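Local coordinates for PorB (Corynebacterium glutamicum, PDB 2VQG), which probably forms an anion-selective, alpha-helical porin channel for ion transport across the outer membrane of Corynebacterium, at residues Gly33-Gly38 / Gly82-Asp87; Gly27-Ala32 / Glu46-Lys51. One frame throughout, in Å; residues are numbered along the deposited sequence.

Contact 1: Gly33-Gly38 / Gly82-Asp87. With ZN (zinc ion), chain O; ZN (zinc ion), chain K.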
ATOM      1  N   GLY A  33      -0.727   3.498  -9.825  1.00 16.64           N
ATOM      2  CA  GLY A  33      -1.993   2.891 -10.247  1.00 18.10           C
ATOM      3  C   GLY A  33      -2.640   1.965  -9.226  1.00 19.05           C
ATOM      4  O   GLY A  33      -3.415   1.090  -9.606  1.00 19.63           O
ATOM      5  N   VAL A  34      -2.316   2.142  -7.941  1.00 18.46           N
ATOM      6  CA  VAL A  34      -2.834   1.259  -6.882  1.00 19.15           C
ATOM      7  C   VAL A  34      -3.855   1.935  -5.961  1.00 19.73           C
ATOM      8  O   VAL A  34      -4.722   1.268  -5.387  1.00 20.33           O
ATOM      9  CB  VAL A  34      -1.714   0.594  -6.024  1.00 18.29           C
ATOM     10  CG1 VAL A  34      -0.843  -0.354  -6.865  1.00 19.31           C
ATOM     11  CG2 VAL A  34      -0.828   1.650  -5.302  1.00 18.65           C
ATOM     12  N   LEU A  35      -3.780   3.256  -5.837  1.00 20.16           N
ATOM     13  CA  LEU A  35      -4.716   3.979  -4.975  1.00 21.73           C
ATOM     14  C   LEU A  35      -5.870   4.559  -5.762  1.00 24.39           C
ATOM     15  O   LEU A  35      -5.645   5.194  -6.807  1.00 25.04           O
ATOM     16  CB  LEU A  35      -3.993   5.111  -4.227  1.00 21.47           C
ATOM     17  CG  LEU A  35      -4.797   5.997  -3.267  1.00 20.30           C
ATOM     18  CD1 LEU A  35      -5.335   5.209  -2.090  1.00 18.98           C
ATOM     19  CD2 LEU A  35      -3.875   7.100  -2.780  1.00 20.87           C
ATOM     20  N   GLU A  36      -7.083   4.336  -5.248  1.00 26.49           N
ATOM     21  CA  GLU A  36      -8.302   4.948  -5.774  1.00 29.14           C
ATOM     22  C   GLU A  36      -9.314   5.365  -4.694  1.00 29.88           C
ATOM     23  O   GLU A  36      -9.075   5.206  -3.492  1.00 29.94           O
ATOM     24  CB  GLU A  36      -8.972   4.026  -6.776  1.00 29.76           C
ATOM     25  CG  GLU A  36      -9.592   2.776  -6.171  1.00 32.78           C
ATOM     26  CD  GLU A  36      -9.946   1.774  -7.238  1.00 38.09           C
ATOM     27  OE1 GLU A  36      -9.278   1.801  -8.308  1.00 41.40           O
ATOM     28  OE2 GLU A  36     -10.883   0.957  -7.024  1.00 39.93           O
ATOM     29  N   GLU A  37     -10.459   5.860  -5.165  1.00 30.35           N
ATOM     30  CA  GLU A  37     -11.475   6.493  -4.356  1.00 31.41           C
ATOM     31  C   GLU A  37     -12.369   5.481  -3.631  1.00 31.22           C
ATOM     32  O   GLU A  37     -12.752   4.453  -4.199  1.00 31.23           O
ATOM     33  CB  GLU A  37     -12.323   7.379  -5.264  1.00 32.09           C
ATOM     34  CG  GLU A  37     -13.149   8.407  -4.540  1.00 35.55           C
ATOM     35  CD  GLU A  37     -12.291   9.316  -3.702  1.00 39.64           C
ATOM     36  OE1 GLU A  37     -11.171   9.652  -4.156  1.00 41.88           O
ATOM     37  OE2 GLU A  37     -12.728   9.681  -2.587  1.00 41.16           O
ATOM     38  N   GLY A  38     -12.696   5.785  -2.375  1.00 30.93           N
ATOM     39  CA  GLY A  38     -13.596   4.934  -1.587  1.00 30.00           C
ATOM     40  C   GLY A  38     -12.981   3.578  -1.329  1.00 29.31           C
ATOM     41  O   GLY A  38     -13.677   2.601  -1.039  1.00 29.34           O
ATOM     42  N   GLY A  82      -4.753   8.864   6.136  1.00 15.71           N
ATOM     43  CA  GLY A  82      -6.152   9.169   5.784  1.00 16.87           C
ATOM     44  C   GLY A  82      -6.519   8.944   4.329  1.00 18.11           C
ATOM     45  O   GLY A  82      -7.483   9.539   3.838  1.00 18.50           O
ATOM     46  N   LEU A  83      -5.773   8.060   3.651  1.00 17.63           N
ATOM     47  CA  LEU A  83      -5.923   7.828   2.214  1.00 18.82           C
ATOM     48  C   LEU A  83      -6.900   6.708   1.848  1.00 19.15           C
ATOM     49  O   LEU A  83      -7.397   6.658   0.719  1.00 20.36           O
ATOM     50  CB  LEU A  83      -4.535   7.543   1.597  1.00 18.43           C
ATOM     51  CG  LEU A  83      -3.430   8.561   1.912  1.00 17.77           C
ATOM     52  CD1 LEU A  83      -2.105   8.216   1.211  1.00 17.39           C
ATOM     53  CD2 LEU A  83      -3.881  10.001   1.557  1.00 20.05           C
ATOM     54  N   VAL A  84      -7.170   5.813   2.790  1.00 19.67           N
ATOM     55  CA  VAL A  84      -8.084   4.690   2.597  1.00 19.54           C
ATOM     56  C   VAL A  84      -8.908   4.476   3.866  1.00 20.84           C
ATOM     57  O   VAL A  84      -8.515   4.930   4.948  1.00 19.97           O
ATOM     58  CB  VAL A  84      -7.343   3.366   2.215  1.00 19.42           C
ATOM     59  CG1 VAL A  84      -6.645   3.500   0.847  1.00 18.20           C
ATOM     60  CG2 VAL A  84      -6.350   2.940   3.282  1.00 17.69           C
ATOM     61  N   LYS A  85     -10.038   3.787   3.713  1.00 22.17           N
ATOM     62  CA  LYS A  85     -10.937   3.445   4.821  1.00 24.07           C
ATOM     63  C   LYS A  85     -10.483   2.217   5.611  1.00 24.63           C
ATOM     64  O   LYS A  85      -9.905   1.278   5.047  1.00 24.60           O
ATOM     65  CB  LYS A  85     -12.349   3.186   4.284  1.00 23.83           C
ATOM     66  CG  LYS A  85     -13.003   4.366   3.578  1.00 24.98           C
ATOM     67  CD  LYS A  85     -14.455   4.042   3.188  1.00 25.72           C
ATOM     68  CE  LYS A  85     -14.511   3.249   1.894  1.00 30.27           C
ATOM     69  NZ  LYS A  85     -15.901   2.995   1.425  1.00 33.39           N
ATOM     70  N   ALA A  86     -10.773   2.217   6.915  1.00 25.52           N
ATOM     71  CA  ALA A  86     -10.552   1.043   7.781  1.00 26.36           C
ATOM     72  C   ALA A  86     -11.487  -0.151   7.419  1.00 27.15           C
ATOM     73  O   ALA A  86     -12.576   0.116   6.830  1.00 27.00           O
ATOM     74  CB  ALA A  86     -10.785   1.448   9.248  1.00 26.80           C
ATOM     75  N   ASP A  87     -10.963  -1.301   7.737  1.00 28.17           N
ATOM     76  CA  ASP A  87     -11.766  -2.499   7.530  1.00 28.61           C
ATOM     77  C   ASP A  87     -12.798  -2.610   8.602  1.00 29.80           C
ATOM     78  O   ASP A  87     -12.509  -2.315   9.790  1.00 29.74           O
ATOM     79  CB  ASP A  87     -10.783  -3.726   7.489  1.00 29.32           C
ATOM     80  CG  ASP A  87      -9.886  -3.843   6.380  1.00 28.19           C
ATOM     81  OD1 ASP A  87     -10.156  -3.277   5.290  1.00 28.30           O
ATOM     82  OD2 ASP A  87      -8.759  -4.392   6.533  1.00 31.69           O
TER
HETATM   83 ZN    ZN O1094     -10.159  -0.083  -9.036  0.50 37.39          ZN
HETATM   84 ZN    ZN K1090     -11.113  10.859  -1.588  0.90 54.34          ZN
HETATM   85  O   HOH W   1     -12.395  -0.983  -8.607  1.00 45.84           O
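Leu35 meets Val84 and Leu83 where two loops meet at the surface of the helical bundle. The apolar part rests on one methyl group. CD1 of Leu35 lies 3.6 Å from CG1 of Val84, and the two side chains cross at a slant. The same CD1 sits 3.8 Å from the carbonyl O of Leu83 and 4.4 Å from its CB. Leu35 carries CG opposite its backbone N (chi1 180°), which places CD1 against Val84. Around this patch, Leu35 and Leu83 also touch Glu26 of helix 19-31, while Val84 packs on Leu44 of helix 41-52.

The polar part lies at the outer end. The Lys85 chain bends at chi3 (-82°) and passes the backbone of Gly38. Its CE comes within 3.1 Å of Gly38 O, and its NZ is 3.3 Å from the same oxygen. Lys85 also makes a cation-pi contact with Tyr40.

Metal binding occupies the 33-38 loop away from the leucine patch. Glu36 grips one zinc ion with both carboxylate oxygens, OE1 at 2.2 Å and OE2 at 2.4 Å. A water and two further atoms also bind this zinc ion. Glu37 binds a second zinc ion through OE2, at 2.2 Å. The carboxylates of these neighbouring residues thus hold separate metals.

Both loops start in the same way. Gly33 and Gly82 each take a positive phi as the first residue to leave a helix, with two bonds back into the last turn. The contact therefore joins the connection between helices 19-31 and 41-52 to the tail after helix 61-80, just beyond two helix ends closed by Schellman motifs.

Contact 2: Gly27-Ala32 / Glu46-Lys51. With CAC (cacodylate ion), chain M.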
ATOM      1  N   GLY A  27       0.463  10.769  -3.804  1.00 12.47           N
ATOM      2  CA  GLY A  27       0.865  10.972  -5.212  1.00 11.28           C
ATOM      3  C   GLY A  27       1.525   9.709  -5.767  1.00 12.94           C
ATOM      4  O   GLY A  27       1.183   9.217  -6.861  1.00 12.17           O
ATOM      5  N   GLY A  28       2.454   9.150  -4.999  1.00 11.59           N
ATOM      6  CA  GLY A  28       3.191   7.969  -5.478  1.00 13.06           C
ATOM      7  C   GLY A  28       2.281   6.756  -5.693  1.00 13.92           C
ATOM      8  O   GLY A  28       2.445   6.040  -6.687  1.00 13.54           O
ATOM      9  N   LEU A  29       1.315   6.544  -4.793  1.00 12.85           N
ATOM     10  CA  LEU A  29       0.379   5.432  -4.927  1.00 14.02           C
ATOM     11  C   LEU A  29      -0.595   5.658  -6.092  1.00 13.87           C
ATOM     12  O   LEU A  29      -0.968   4.695  -6.773  1.00 16.07           O
ATOM     13  CB  LEU A  29      -0.395   5.177  -3.625  1.00 14.03           C
ATOM     14  CG  LEU A  29       0.474   4.754  -2.409  1.00 15.23           C
ATOM     15  CD1 LEU A  29      -0.423   4.667  -1.195  1.00 17.55           C
ATOM     16  CD2 LEU A  29       1.182   3.427  -2.634  1.00 18.02           C
ATOM     17  N   LYS A  30      -1.003   6.910  -6.323  1.00 13.33           N
ATOM     18  CA  LYS A  30      -1.818   7.219  -7.508  1.00 12.85           C
ATOM     19  C   LYS A  30      -1.014   6.970  -8.779  1.00 13.40           C
ATOM     20  O   LYS A  30      -1.513   6.354  -9.729  1.00 11.98           O
ATOM     21  CB  LYS A  30      -2.317   8.648  -7.496  1.00 12.67           C
ATOM     22  CG  LYS A  30      -3.382   8.924  -6.406  1.00 12.16           C
ATOM     23  CD  LYS A  30      -3.787  10.366  -6.405  1.00 11.45           C
ATOM     24  CE  LYS A  30      -5.019  10.600  -5.545  1.00 15.33           C
ATOM     25  NZ  LYS A  30      -5.557  12.019  -5.660  1.00 13.62           N
ATOM     26  N   ALA A  31       0.223   7.474  -8.820  1.00 12.61           N
ATOM     27  CA  ALA A  31       1.062   7.319 -10.033  1.00 12.35           C
ATOM     28  C   ALA A  31       1.386   5.856 -10.333  1.00 14.00           C
ATOM     29  O   ALA A  31       1.597   5.485 -11.494  1.00 13.35           O
ATOM     30  CB  ALA A  31       2.337   8.132  -9.891  1.00 11.98           C
ATOM     31  N   ALA A  32       1.425   5.039  -9.276  1.00 13.50           N
ATOM     32  CA  ALA A  32       1.674   3.607  -9.395  1.00 15.26           C
ATOM     33  C   ALA A  32       0.415   2.821  -9.790  1.00 16.06           C
ATOM     34  O   ALA A  32       0.498   1.604 -10.072  1.00 17.74           O
ATOM     35  CB  ALA A  32       2.245   3.063  -8.083  1.00 16.04           C
ATOM     36  N   GLU A  46      -4.240  -5.271  -1.574  1.00 18.46           N
ATOM     37  CA  GLU A  46      -4.357  -6.242  -2.667  1.00 18.85           C
ATOM     38  C   GLU A  46      -3.854  -5.688  -3.978  1.00 17.85           C
ATOM     39  O   GLU A  46      -3.207  -6.398  -4.753  1.00 17.02           O
ATOM     40  CB  GLU A  46      -5.800  -6.695  -2.835  1.00 19.31           C
ATOM     41  CG  GLU A  46      -6.249  -7.526  -1.683  1.00 23.44           C
ATOM     42  CD  GLU A  46      -7.598  -8.163  -1.909  1.00 29.74           C
ATOM     43  OE1 GLU A  46      -8.439  -7.599  -2.662  1.00 32.98           O
ATOM     44  OE2 GLU A  46      -7.814  -9.231  -1.305  1.00 32.17           O
ATOM     45  N   ALA A  47      -4.152  -4.415  -4.224  1.00 17.08           N
ATOM     46  CA  ALA A  47      -3.699  -3.768  -5.434  1.00 16.46           C
ATOM     47  C   ALA A  47      -2.178  -3.622  -5.461  1.00 16.02           C
ATOM     48  O   ALA A  47      -1.550  -3.851  -6.513  1.00 16.33           O
ATOM     49  CB  ALA A  47      -4.399  -2.419  -5.628  1.00 16.18           C
ATOM     50  N   ILE A  48      -1.584  -3.248  -4.321  1.00 15.51           N
ATOM     51  CA  ILE A  48      -0.113  -3.162  -4.224  1.00 14.94           C
ATOM     52  C   ILE A  48       0.518  -4.548  -4.473  1.00 15.22           C
ATOM     53  O   ILE A  48       1.438  -4.700  -5.297  1.00 14.40           O
ATOM     54  CB  ILE A  48       0.335  -2.605  -2.852  1.00 15.66           C
ATOM     55  CG1 ILE A  48      -0.120  -1.142  -2.708  1.00 13.94           C
ATOM     56  CG2 ILE A  48       1.892  -2.727  -2.700  1.00 14.93           C
ATOM     57  CD1 ILE A  48       0.027  -0.587  -1.266  1.00 15.06           C
ATOM     58  N   ALA A  49      -0.012  -5.565  -3.798  1.00 15.25           N
ATOM     59  CA  ALA A  49       0.511  -6.933  -3.960  1.00 15.10           C
ATOM     60  C   ALA A  49       0.450  -7.402  -5.418  1.00 15.13           C
ATOM     61  O   ALA A  49       1.385  -8.029  -5.922  1.00 15.06           O
ATOM     62  CB  ALA A  49      -0.279  -7.928  -3.042  1.00 15.72           C
ATOM     63  N   ALA A  50      -0.660  -7.117  -6.088  1.00 15.18           N
ATOM     64  CA  ALA A  50      -0.829  -7.528  -7.477  1.00 15.22           C
ATOM     65  C   ALA A  50       0.274  -6.911  -8.349  1.00 15.52           C
ATOM     66  O   ALA A  50       0.862  -7.599  -9.197  1.00 14.76           O
ATOM     67  CB  ALA A  50      -2.179  -7.150  -7.976  1.00 14.77           C
ATOM     68  N   LYS A  51       0.569  -5.627  -8.116  1.00 15.25           N
ATOM     69  CA  LYS A  51       1.606  -4.947  -8.899  1.00 15.76           C
ATOM     70  C   LYS A  51       3.028  -5.356  -8.476  1.00 14.60           C
ATOM     71  O   LYS A  51       3.985  -5.171  -9.249  1.00 14.63           O
ATOM     72  CB  LYS A  51       1.454  -3.426  -8.803  1.00 16.76           C
ATOM     73  CG  LYS A  51       0.147  -2.869  -9.363  1.00 21.55           C
ATOM     74  CD  LYS A  51       0.050  -3.066 -10.850  1.00 27.52           C
ATOM     75  CE  LYS A  51      -1.205  -2.367 -11.426  1.00 31.17           C
ATOM     76  NZ  LYS A  51      -0.957  -0.929 -11.657  1.00 34.89           N
TER
HETATM   77 AS   CAC M1092      -8.791  11.534  -4.010  0.90 66.97          AS
HETATM   78  O1  CAC M1092      -8.929  10.146  -2.973  0.90 65.82           O
HETATM   79  O2  CAC M1092      -7.316  12.370  -3.644  0.90 64.77           O
HETATM   80  C1  CAC M1092      -8.769  10.945  -5.883  0.90 65.96           C
HETATM   81  C2  CAC M1092     -10.290  12.783  -3.784  0.90 65.73           C
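Two helices of the PorB alpha-helical bundle come together here: the C-terminal part of helix 19-31 and the later turns of helix 41-52. The loop holding Val34 and Leu35 follows helix 19-31. The segments meet at a partly buried point and at a more exposed one. At the first, CD2 of Leu29 faces CD1 of Ile48 at 4.4 Å, a light touch between methyl groups. Other parts of the fold add to this pair: Ile48 also packs on Ala71 and Leu74 of helix 61-80, and Val34 in the connecting loop touches both Leu29 and Ile48. The CA atoms of Leu29 and Ile48 are 8.6 Å from each other.

Beside the pairing, Lys30 NZ gives a hydrogen bond of 2.7 Å to O2 of a cacodylate ion, probably from the crystallisation liquor.

At the exposed end, Lys51 reaches across to the backbone where helix 19-31 gives way to the loop. Its chain folds at chi2 (-66°) and again at chi4 (82°). This brings the ammonium group to the carbonyl of Ala32, where Lys51 NZ donates a weak hydrogen bond to Ala32 O at 3.3 Å.

Contact 2 lies deeper, between two helices, and is partly buried. Contact 1 is a surface contact between two loops. Their segments alternate along the chain, and residues 27-38 run through both without a break. The carbonyl O of Leu29 is probably hydrogen-bonded to the N atoms of Val34 and Leu35, which ties the end of helix 19-31 to the loop of contact 1. Val34 bridges the two regions by packing on Ala47 and Lys51. Both contacts pair aliphatic side chains with a lysine near a backbone carbonyl. Contact 1 adds zinc-binding glutamates, whereas the polar link of contact 2 is a weak lysine-carbonyl hydrogen bond.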